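Local coordinates for uncharacterized N-acetyltransferase SSO0209 (Sulfolobus solfataricus P2, PDB 4R3L), which transfers an acetyl group from acetyl-CoA to the free alpha-amino group of protein N-termini, with a preference for those that begin with serine, at residues G64-R69 with V90-L95; K86-S91 with Y125-V130; K145-L150 with L162-L167. One frame throughout, in Å; residues are numbered along the deposited sequence.

Contact 1: G64-R69 with V90-L95; sequences GYIMPR and VSIAVL. With COA (coenzyme A), chain C.
The carbonyl oxygen of M67 takes two donors at once, because V90 and S91 both face M67 across the antiparallel pair and form a classic beta bulge in the central hairpin of the GNAT fold. V90 N lies 2.8 Å from M67 O, and S91 N makes the longer second bond on a lone pair of the same oxygen. Toward G64 the register is regular: M67 N gives a nearly straight bond to S91 O (2.8 Å, 174°), and Y65 and A93 bond in both directions, N-H to C=O.

The side chains of Y65, M67, S91 and A93 share one face of the sheet. Y65 has its ring between the backbone N and carbonyl carbon (chi1 71°), which carries OH to 2.8 Å from S91 OG; N29 ND2 of helix 22-32 is a second partner of this buried hydroxyl. CE of M67, brought round by the bend at chi3, rests on S91 CB and V90 CG1. On the other face I66 and I92 cross obliquely, their CD1 atoms 4.1 Å apart, against helix 103-119.

I92, A93 and V94 belong to the acetyl-CoA site, and the edge of 90-95 turned from 64-69 binds the pantetheine arm of coenzyme A much as another strand would. I92 O accepts from N4P of the cofactor at 2.6 Å, and V94 N donates to its O9P at 2.8 Å.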
loop_
_atom_site.group_PDB
_atom_site.type_symbol
_atom_site.label_atom_id
_atom_site.label_comp_id
_atom_site.label_asym_id
_atom_site.label_seq_id
_atom_site.Cartn_x
_atom_site.Cartn_y
_atom_site.Cartn_z
ATOM N N GLY A 64 11.676 -2.553 -3.266
ATOM C CA GLY A 64 10.258 -2.247 -3.236
ATOM C C GLY A 64 9.739 -2.306 -1.824
ATOM O O GLY A 64 10.403 -2.864 -0.954
ATOM N N TYR A 65 8.570 -1.715 -1.575
ATOM C CA TYR A 65 8.018 -1.775 -0.233
ATOM C C TYR A 65 6.525 -1.581 -0.276
ATOM O O TYR A 65 5.979 -1.075 -1.265
ATOM C CB TYR A 65 8.668 -0.707 0.671
ATOM C CG TYR A 65 8.234 0.687 0.301
ATOM C CD1 TYR A 65 7.130 1.271 0.901
ATOM C CD2 TYR A 65 8.916 1.415 -0.670
ATOM C CE1 TYR A 65 6.718 2.551 0.552
ATOM C CE2 TYR A 65 8.507 2.692 -1.033
ATOM C CZ TYR A 65 7.402 3.247 -0.428
ATOM O OH TYR A 65 6.995 4.522 -0.770
ATOM N N ILE A 66 5.867 -1.955 0.813
ATOM C CA ILE A 66 4.471 -1.610 1.006
ATOM C C ILE A 66 4.283 -1.147 2.439
ATOM O O ILE A 66 4.671 -1.836 3.376
ATOM C CB ILE A 66 3.524 -2.800 0.685
ATOM C CG1 ILE A 66 2.057 -2.377 0.862
ATOM C CG2 ILE A 66 3.858 -4.034 1.543
ATOM C CD1 ILE A 66 1.061 -3.440 0.357
ATOM N N MET A 67 3.698 0.040 2.594
ATOM C CA MET A 67 3.490 0.628 3.917
ATOM C C MET A 67 2.010 0.700 4.226
ATOM O O MET A 67 1.267 1.356 3.503
ATOM C CB MET A 67 4.115 2.036 3.974
ATOM C CG MET A 67 3.784 2.790 5.225
ATOM S SD MET A 67 4.856 4.259 5.424
ATOM C CE MET A 67 4.396 5.214 3.978
ATOM N N PRO A 68 1.576 0.029 5.305
ATOM C CA PRO A 68 0.168 -0.083 5.657
ATOM C C PRO A 68 -0.247 0.875 6.769
ATOM O O PRO A 68 0.609 1.433 7.466
ATOM C CB PRO A 68 0.077 -1.527 6.159
ATOM C CG PRO A 68 1.351 -1.643 6.967
ATOM C CD PRO A 68 2.401 -0.834 6.179
ATOM N N ARG A 69 -1.556 1.028 6.931
ATOM C CA ARG A 69 -2.131 1.685 8.099
ATOM C C ARG A 69 -3.336 0.856 8.513
ATOM O O ARG A 69 -4.107 0.426 7.659
ATOM C CB ARG A 69 -2.537 3.126 7.781
ATOM C CG ARG A 69 -3.115 3.888 8.956
ATOM C CD ARG A 69 -3.905 5.074 8.434
ATOM N NE ARG A 69 -3.968 6.164 9.390
ATOM C CZ ARG A 69 -4.757 7.221 9.239
ATOM N NH1 ARG A 69 -5.554 7.299 8.177
ATOM N NH2 ARG A 69 -4.755 8.190 10.146
ATOM N N VAL A 90 -0.961 2.620 2.394
ATOM C CA VAL A 90 -0.621 4.042 2.363
ATOM C C VAL A 90 0.259 4.309 1.153
ATOM O O VAL A 90 0.090 5.298 0.426
ATOM C CB VAL A 90 0.090 4.474 3.650
ATOM C CG1 VAL A 90 0.503 5.950 3.570
ATOM C CG2 VAL A 90 -0.802 4.216 4.848
ATOM N N SER A 91 1.165 3.376 0.896
ATOM C CA SER A 91 2.145 3.574 -0.147
ATOM C C SER A 91 2.687 2.222 -0.597
ATOM O O SER A 91 2.969 1.358 0.228
ATOM C CB SER A 91 3.270 4.492 0.373
ATOM O OG SER A 91 4.175 4.854 -0.649
ATOM N N ILE A 92 2.809 2.037 -1.908
ATOM C CA ILE A 92 3.489 0.871 -2.455
ATOM C C ILE A 92 4.282 1.301 -3.692
ATOM O O ILE A 92 3.797 2.059 -4.536
ATOM C CB ILE A 92 2.491 -0.272 -2.784
ATOM C CG1 ILE A 92 3.228 -1.530 -3.252
ATOM C CG2 ILE A 92 1.454 0.158 -3.826
ATOM C CD1 ILE A 92 2.289 -2.701 -3.508
ATOM N N ALA A 93 5.522 0.861 -3.775
ATOM C CA ALA A 93 6.348 1.219 -4.912
ATOM C C ALA A 93 7.406 0.154 -5.163
ATOM O O ALA A 93 7.833 -0.537 -4.242
ATOM C CB ALA A 93 7.002 2.574 -4.682
ATOM N N VAL A 94 7.818 0.030 -6.422
ATOM C CA VAL A 94 8.857 -0.907 -6.822
ATOM C C VAL A 94 9.802 -0.191 -7.783
ATOM O O VAL A 94 9.333 0.494 -8.691
ATOM C CB VAL A 94 8.249 -2.159 -7.508
ATOM C CG1 VAL A 94 9.338 -3.107 -7.998
ATOM C CG2 VAL A 94 7.273 -2.880 -6.571
ATOM N N LEU A 95 11.112 -0.319 -7.575
ATOM C CA LEU A 95 12.089 0.307 -8.480
ATOM C C LEU A 95 11.826 -0.154 -9.921
ATOM O O LEU A 95 11.539 -1.331 -10.154
ATOM C CB LEU A 95 13.527 -0.028 -8.064
ATOM C CG LEU A 95 14.086 0.673 -6.820
ATOM C CD1 LEU A 95 15.478 0.188 -6.475
ATOM C CD2 LEU A 95 14.080 2.185 -7.006
HETATM N N1A COA C . 0.899 -2.151 -17.609
HETATM C C2A COA C . -0.126 -3.028 -17.582
HETATM N N3A COA C . -0.294 -3.854 -16.547
HETATM C C4A COA C . 0.575 -3.831 -15.489
HETATM C C5A COA C . 1.640 -2.942 -15.487
HETATM C C6A COA C . 1.791 -2.086 -16.589
HETATM N N6A COA C . 2.896 -1.134 -16.628
HETATM N N7A COA C . 2.341 -3.139 -14.304
HETATM C C8A COA C . 1.715 -4.129 -13.609
HETATM N N9A COA C . 0.641 -4.549 -14.307
HETATM C C1B COA C . -0.298 -5.618 -13.929
HETATM C C2B COA C . -0.100 -6.794 -14.802
HETATM O O2B COA C . -1.278 -7.506 -14.936
HETATM C C3B COA C . 0.834 -7.596 -14.047
HETATM O O3B COA C . 0.795 -8.887 -14.510
HETATM P P3B COA C . 1.859 -9.362 -15.560
HETATM O O7A COA C . 1.897 -10.888 -15.614
HETATM O O8A COA C . 3.193 -8.868 -15.157
HETATM O O9A COA C . 1.512 -8.814 -16.911
HETATM C C4B COA C . 0.287 -7.464 -12.686
HETATM O O4B COA C . -0.075 -6.108 -12.594
HETATM C C5B COA C . 1.295 -7.744 -11.653
HETATM O O5B COA C . 2.276 -6.749 -11.561
HETATM P P1A COA C . 3.546 -6.797 -10.623
HETATM O O1A COA C . 4.748 -7.324 -11.358
HETATM O O2A COA C . 3.235 -7.577 -9.412
HETATM O O3A COA C . 3.775 -5.248 -10.309
HETATM P P2A COA C . 5.167 -4.515 -10.190
HETATM O O4A COA C . 5.787 -4.242 -11.551
HETATM O O5A COA C . 6.089 -5.281 -9.295
HETATM O O6A COA C . 4.875 -3.096 -9.492
HETATM C CBP COA C . 3.723 -0.948 -9.362
HETATM C CCP COA C . 3.697 -2.445 -9.795
HETATM C CDP COA C . 2.445 -0.284 -9.802
HETATM C CEP COA C . 3.844 -0.917 -7.840
HETATM C CAP COA C . 4.940 -0.351 -10.033
HETATM O OAP COA C . 4.753 -0.117 -11.430
HETATM C C9P COA C . 5.402 0.970 -9.449
HETATM O O9P COA C . 6.159 0.998 -8.443
HETATM N N8P COA C . 5.023 2.238 -10.035
HETATM C C7P COA C . 5.448 3.530 -9.505
HETATM C C6P COA C . 4.931 3.802 -8.062
HETATM C C5P COA C . 3.421 3.621 -7.937
HETATM O O5P COA C . 2.679 4.160 -8.799
HETATM N N4P COA C . 2.862 2.814 -6.851
HETATM C C3P COA C . 1.429 2.628 -6.740
HETATM C C2P COA C . 0.577 3.837 -6.377
HETATM S S1P COA C . -1.077 3.559 -5.827
#

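Contact 2: K86-S91 with Y125-V130; sequences KGHVVS and YLEVRV
H88 NE2 donates to E127 OE1 at 2.8 Å, a His-carboxylate bond between two residues known to bind zinc, set across the parallel strands of a beta-alpha-beta unit whose helix is 103-119. The carboxylate oxygen uses its syn lone pair and sits near the imidazole plane, while the two planes stand 75° apart. E127 reaches the ring because its chain bends at chi2 (83°). At the other side of the imidazole, ND1 bonds to E71 OE2, so both ring nitrogens are engaged and the rotation of the ring is fixed.

The backbones meet through Y125, whose N donates to G87 O and whose O accepts from V89 N, both at 2.9 Å. The strands then diverge, and a water bridges them, donating to V89 O and accepting from E127 N.

Y125 lies face to face with H88, ring centroids 4.1 Å apart and planes at 20°, the phenol carbon CZ offset toward the imidazole rim. Its OH is hydrogen-bonded to E71 OE1, so one glutamate on strand 61-72 holds both stacked rings. CB of K86 comes to the edge of the tyrosine ring. On the opposite side of the sheet V89 CB packs on L126 CB at 3.9 Å.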
loop_
_atom_site.group_PDB
_atom_site.type_symbol
_atom_site.label_atom_id
_atom_site.label_comp_id
_atom_site.label_asym_id
_atom_site.label_seq_id
_atom_site.Cartn_x
_atom_site.Cartn_y
_atom_site.Cartn_z
ATOM N N LYS A 86 -10.194 -2.016 9.192
ATOM C CA LYS A 86 -9.777 -1.821 7.808
ATOM C C LYS A 86 -8.259 -1.771 7.692
ATOM O O LYS A 86 -7.594 -1.154 8.527
ATOM C CB LYS A 86 -10.355 -0.514 7.245
ATOM C CG LYS A 86 -11.855 -0.343 7.410
ATOM C CD LYS A 86 -12.329 1.002 6.856
ATOM C CE LYS A 86 -12.034 2.167 7.802
ATOM N NZ LYS A 86 -12.695 3.412 7.312
ATOM N N GLY A 87 -7.716 -2.385 6.646
ATOM C CA GLY A 87 -6.310 -2.210 6.337
ATOM C C GLY A 87 -6.217 -1.247 5.168
ATOM O O GLY A 87 -6.978 -1.335 4.216
ATOM N N HIS A 88 -5.299 -0.299 5.266
ATOM C CA HIS A 88 -5.204 0.777 4.299
ATOM C C HIS A 88 -3.797 0.759 3.740
ATOM O O HIS A 88 -2.839 0.857 4.500
ATOM C CB HIS A 88 -5.531 2.105 4.998
ATOM C CG HIS A 88 -5.581 3.301 4.094
ATOM N ND1 HIS A 88 -5.889 4.557 4.560
ATOM C CD2 HIS A 88 -5.380 3.428 2.758
ATOM C CE1 HIS A 88 -5.876 5.416 3.551
ATOM N NE2 HIS A 88 -5.562 4.758 2.451
ATOM N N VAL A 89 -3.650 0.618 2.428
ATOM C CA VAL A 89 -2.318 0.704 1.836
ATOM C C VAL A 89 -1.962 2.154 1.661
ATOM O O VAL A 89 -2.584 2.840 0.860
ATOM C CB VAL A 89 -2.231 0.013 0.444
ATOM C CG1 VAL A 89 -0.799 0.093 -0.104
ATOM C CG2 VAL A 89 -2.712 -1.431 0.523
ATOM N N VAL A 90 -0.961 2.620 2.394
ATOM C CA VAL A 90 -0.621 4.042 2.363
ATOM C C VAL A 90 0.259 4.309 1.153
ATOM O O VAL A 90 0.090 5.298 0.426
ATOM C CB VAL A 90 0.090 4.474 3.650
ATOM C CG1 VAL A 90 0.503 5.950 3.570
ATOM C CG2 VAL A 90 -0.802 4.216 4.848
ATOM N N SER A 91 1.165 3.376 0.896
ATOM C CA SER A 91 2.145 3.574 -0.147
ATOM C C SER A 91 2.687 2.222 -0.597
ATOM O O SER A 91 2.969 1.358 0.228
ATOM C CB SER A 91 3.270 4.492 0.373
ATOM O OG SER A 91 4.175 4.854 -0.649
ATOM N N TYR A 125 -8.093 -1.400 1.524
ATOM C CA TYR A 125 -8.335 -0.416 0.489
ATOM C C TYR A 125 -7.156 0.523 0.304
ATOM O O TYR A 125 -6.190 0.510 1.078
ATOM C CB TYR A 125 -9.597 0.395 0.800
ATOM C CG TYR A 125 -9.431 1.427 1.898
ATOM C CD1 TYR A 125 -9.293 2.773 1.594
ATOM C CD2 TYR A 125 -9.417 1.053 3.233
ATOM C CE1 TYR A 125 -9.160 3.716 2.577
ATOM C CE2 TYR A 125 -9.282 2.002 4.238
ATOM C CZ TYR A 125 -9.151 3.328 3.899
ATOM O OH TYR A 125 -9.009 4.273 4.883
ATOM N N LEU A 126 -7.251 1.336 -0.738
ATOM C CA LEU A 126 -6.181 2.239 -1.109
ATOM C C LEU A 126 -6.735 3.303 -2.025
ATOM O O LEU A 126 -7.861 3.185 -2.514
ATOM C CB LEU A 126 -5.046 1.477 -1.799
ATOM C CG LEU A 126 -5.480 0.663 -3.025
ATOM C CD1 LEU A 126 -5.511 1.482 -4.333
ATOM C CD2 LEU A 126 -4.610 -0.571 -3.194
ATOM N N GLU A 127 -5.929 4.324 -2.271
ATOM C CA GLU A 127 -6.254 5.344 -3.257
ATOM C C GLU A 127 -5.269 5.252 -4.425
ATOM O O GLU A 127 -4.088 4.990 -4.214
ATOM C CB GLU A 127 -6.208 6.734 -2.621
ATOM C CG GLU A 127 -7.380 7.064 -1.701
ATOM C CD GLU A 127 -7.217 6.535 -0.291
ATOM O OE1 GLU A 127 -6.067 6.335 0.154
ATOM O OE2 GLU A 127 -8.251 6.333 0.385
ATOM N N VAL A 128 -5.728 5.447 -5.661
ATOM C CA VAL A 128 -4.780 5.448 -6.783
ATOM C C VAL A 128 -5.146 6.534 -7.809
ATOM O O VAL A 128 -6.316 6.723 -8.090
ATOM C CB VAL A 128 -4.722 4.058 -7.459
ATOM C CG1 VAL A 128 -6.098 3.613 -7.926
ATOM C CG2 VAL A 128 -3.725 4.043 -8.607
ATOM N N ARG A 129 -4.154 7.265 -8.324
ATOM C CA ARG A 129 -4.415 8.274 -9.364
ATOM C C ARG A 129 -5.150 7.648 -10.540
ATOM O O ARG A 129 -4.786 6.570 -10.990
ATOM C CB ARG A 129 -3.111 8.917 -9.858
ATOM C CG ARG A 129 -2.475 9.879 -8.888
ATOM C CD ARG A 129 -1.254 10.576 -9.499
ATOM N NE ARG A 129 -0.583 11.448 -8.537
ATOM C CZ ARG A 129 -0.775 12.764 -8.454
ATOM N NH1 ARG A 129 -1.620 13.364 -9.285
ATOM N NH2 ARG A 129 -0.122 13.484 -7.544
ATOM N N VAL A 130 -6.177 8.316 -11.049
ATOM C CA VAL A 130 -6.934 7.775 -12.184
ATOM C C VAL A 130 -6.071 7.582 -13.439
ATOM O O VAL A 130 -6.437 6.837 -14.345
ATOM C CB VAL A 130 -8.140 8.674 -12.524
ATOM C CG1 VAL A 130 -9.111 8.698 -11.356
ATOM C CG2 VAL A 130 -7.672 10.091 -12.870
HETATM O O HOH W 1 -3.619 4.710 -0.785
#

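Contact 3: K145-L150 with L162-L167; sequences KKVKVL and LMARPL
L162 packs against V147, K148 and L150 at the apolar centre of this hairpin, the last two strands of the chain. Its CD2 presses on V147 CG2 at 3.5 Å, tighter than usual, and its CD1 meets L150 CD1 at 4.2 Å. The aliphatic part of K148 runs alongside L162, with CE 3.7 Å from CD1. V147 CG2 also touches A164 CB.

On the other face M163 lies beside K146, pointing the same way, its CE 4.0 Å from K146 CG, and its side chain touches Y139 and E140 of helix 133-141. An alanine here, lacking CG, SD and CE, is likely to take away one apolar neighbour of the K146 chain and open a gap against Y139 and E140.

V147 and K148 both face L162 in a classic beta bulge, L162 O accepting from V147 N at 2.8 Å and weakly from K148 N. K145 and A164 bond in both directions, K145 N to A164 O almost straight at 177°. At the polar edge K146 makes a cation-pi contact with Y161 and a long, weak ion pair with E140. K146 and K148 thus lend methylenes to the packing while their charged ends lie toward the surface.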
loop_
_atom_site.group_PDB
_atom_site.type_symbol
_atom_site.label_atom_id
_atom_site.label_comp_id
_atom_site.label_asym_id
_atom_site.label_seq_id
_atom_site.Cartn_x
_atom_site.Cartn_y
_atom_site.Cartn_z
ATOM N N LYS A 145 -12.005 -3.606 -6.295
ATOM C CA LYS A 145 -13.030 -2.923 -7.065
ATOM C C LYS A 145 -12.976 -1.413 -6.840
ATOM O O LYS A 145 -12.723 -0.966 -5.726
ATOM C CB LYS A 145 -14.410 -3.452 -6.689
ATOM C CG LYS A 145 -14.588 -4.948 -6.934
ATOM C CD LYS A 145 -14.133 -5.351 -8.321
ATOM C CE LYS A 145 -14.372 -6.840 -8.567
ATOM N NZ LYS A 145 -13.696 -7.324 -9.811
ATOM N N LYS A 146 -13.208 -0.636 -7.898
ATOM C CA LYS A 146 -13.335 0.819 -7.764
ATOM C C LYS A 146 -14.622 1.143 -7.019
ATOM O O LYS A 146 -15.700 1.040 -7.594
ATOM C CB LYS A 146 -13.336 1.502 -9.139
ATOM C CG LYS A 146 -12.081 1.296 -9.979
ATOM C CD LYS A 146 -12.307 1.749 -11.427
ATOM C CE LYS A 146 -11.077 1.488 -12.295
ATOM N NZ LYS A 146 -11.293 1.755 -13.760
ATOM N N VAL A 147 -14.537 1.520 -5.746
ATOM C CA VAL A 147 -15.752 1.665 -4.940
ATOM C C VAL A 147 -16.171 3.114 -4.709
ATOM O O VAL A 147 -17.348 3.378 -4.463
ATOM C CB VAL A 147 -15.626 0.966 -3.554
ATOM C CG1 VAL A 147 -15.310 -0.510 -3.725
ATOM C CG2 VAL A 147 -14.580 1.623 -2.705
ATOM N N LYS A 148 -15.221 4.044 -4.775
ATOM C CA LYS A 148 -15.524 5.478 -4.692
ATOM C C LYS A 148 -14.583 6.276 -5.585
ATOM O O LYS A 148 -13.519 5.797 -5.978
ATOM C CB LYS A 148 -15.420 5.996 -3.250
ATOM C CG LYS A 148 -16.354 5.321 -2.252
ATOM C CD LYS A 148 -16.724 6.236 -1.087
ATOM C CE LYS A 148 -15.536 6.528 -0.194
ATOM N NZ LYS A 148 -15.960 7.139 1.099
ATOM N N VAL A 149 -14.973 7.501 -5.913
ATOM C CA VAL A 149 -14.064 8.389 -6.627
ATOM C C VAL A 149 -13.798 9.626 -5.793
ATOM O O VAL A 149 -14.639 10.518 -5.710
ATOM C CB VAL A 149 -14.613 8.792 -8.000
ATOM C CG1 VAL A 149 -13.696 9.817 -8.658
ATOM C CG2 VAL A 149 -14.762 7.563 -8.875
ATOM N N LEU A 150 -12.632 9.669 -5.155
ATOM C CA LEU A 150 -12.281 10.809 -4.325
ATOM C C LEU A 150 -11.898 11.982 -5.218
ATOM O O LEU A 150 -10.798 12.043 -5.764
ATOM C CB LEU A 150 -11.148 10.447 -3.362
ATOM C CG LEU A 150 -11.418 9.198 -2.518
ATOM C CD1 LEU A 150 -10.385 9.074 -1.412
ATOM C CD2 LEU A 150 -12.822 9.212 -1.931
ATOM N N LEU A 162 -10.912 5.208 -5.116
ATOM C CA LEU A 162 -10.799 4.408 -3.903
ATOM C C LEU A 162 -11.089 2.965 -4.292
ATOM O O LEU A 162 -12.204 2.632 -4.678
ATOM C CB LEU A 162 -11.759 4.872 -2.805
ATOM C CG LEU A 162 -11.393 4.406 -1.382
ATOM C CD1 LEU A 162 -12.025 5.308 -0.335
ATOM C CD2 LEU A 162 -11.817 2.968 -1.110
ATOM N N MET A 163 -10.076 2.115 -4.214
ATOM C CA MET A 163 -10.253 0.728 -4.598
ATOM C C MET A 163 -10.212 -0.126 -3.347
ATOM O O MET A 163 -9.417 0.132 -2.440
ATOM C CB MET A 163 -9.192 0.343 -5.614
ATOM C CG MET A 163 -9.346 1.164 -6.897
ATOM S SD MET A 163 -8.343 0.553 -8.231
ATOM C CE MET A 163 -9.141 -1.022 -8.548
ATOM N N ALA A 164 -11.102 -1.106 -3.270
ATOM C CA ALA A 164 -11.245 -1.878 -2.047
ATOM C C ALA A 164 -11.626 -3.312 -2.332
ATOM O O ALA A 164 -12.185 -3.629 -3.384
ATOM C CB ALA A 164 -12.269 -1.252 -1.136
ATOM N N ARG A 165 -11.331 -4.179 -1.382
ATOM C CA ARG A 165 -11.865 -5.531 -1.457
ATOM C C ARG A 165 -11.958 -6.127 -0.063
ATOM O O ARG A 165 -11.172 -5.774 0.826
ATOM C CB ARG A 165 -11.004 -6.407 -2.367
ATOM C CG ARG A 165 -9.544 -6.452 -1.996
ATOM C CD ARG A 165 -8.889 -7.723 -2.543
ATOM N NE ARG A 165 -9.253 -8.879 -1.734
ATOM C CZ ARG A 165 -8.828 -10.122 -1.947
ATOM N NH1 ARG A 165 -8.016 -10.394 -2.961
ATOM N NH2 ARG A 165 -9.219 -11.094 -1.139
ATOM N N PRO A 166 -12.938 -7.013 0.147
ATOM C CA PRO A 166 -13.024 -7.744 1.415
ATOM C C PRO A 166 -11.806 -8.626 1.633
ATOM O O PRO A 166 -11.131 -9.014 0.670
ATOM C CB PRO A 166 -14.291 -8.598 1.245
ATOM C CG PRO A 166 -15.066 -7.928 0.153
ATOM C CD PRO A 166 -14.033 -7.377 -0.773
ATOM N N LEU A 167 -11.530 -8.938 2.895
ATOM C CA LEU A 167 -10.460 -9.858 3.249
ATOM C C LEU A 167 -11.066 -11.169 3.717
ATOM O O LEU A 167 -11.959 -11.159 4.561
ATOM C CB LEU A 167 -9.569 -9.269 4.339
ATOM C CG LEU A 167 -8.624 -8.153 3.893
ATOM C CD1 LEU A 167 -7.833 -7.639 5.056
ATOM C CD2 LEU A 167 -7.699 -8.682 2.801
#

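Overall arrangement
All three contacts follow one another across one mixed sheet. Contacts 1 and 2 are buried near the centre of the chain and share V90 and S91 on strand 83-94, each using a different edge of it; R69 N and H88 O, 2.8 Å apart, probably form a hydrogen bond between them. Strand 160-166 carries the sheet from contact 2 to contact 3, M163 N probably bonding to L126 O between them. Contact 3, about 18 Å from contact 1 between centres, includes the outermost strand 145-150 and is partly exposed. Chemistry follows place: contact 1 binds the cofactor by its backbone, contact 2 gathers polar side chains at the zinc site, contact 3 mixes aliphatic groups with surface lysines.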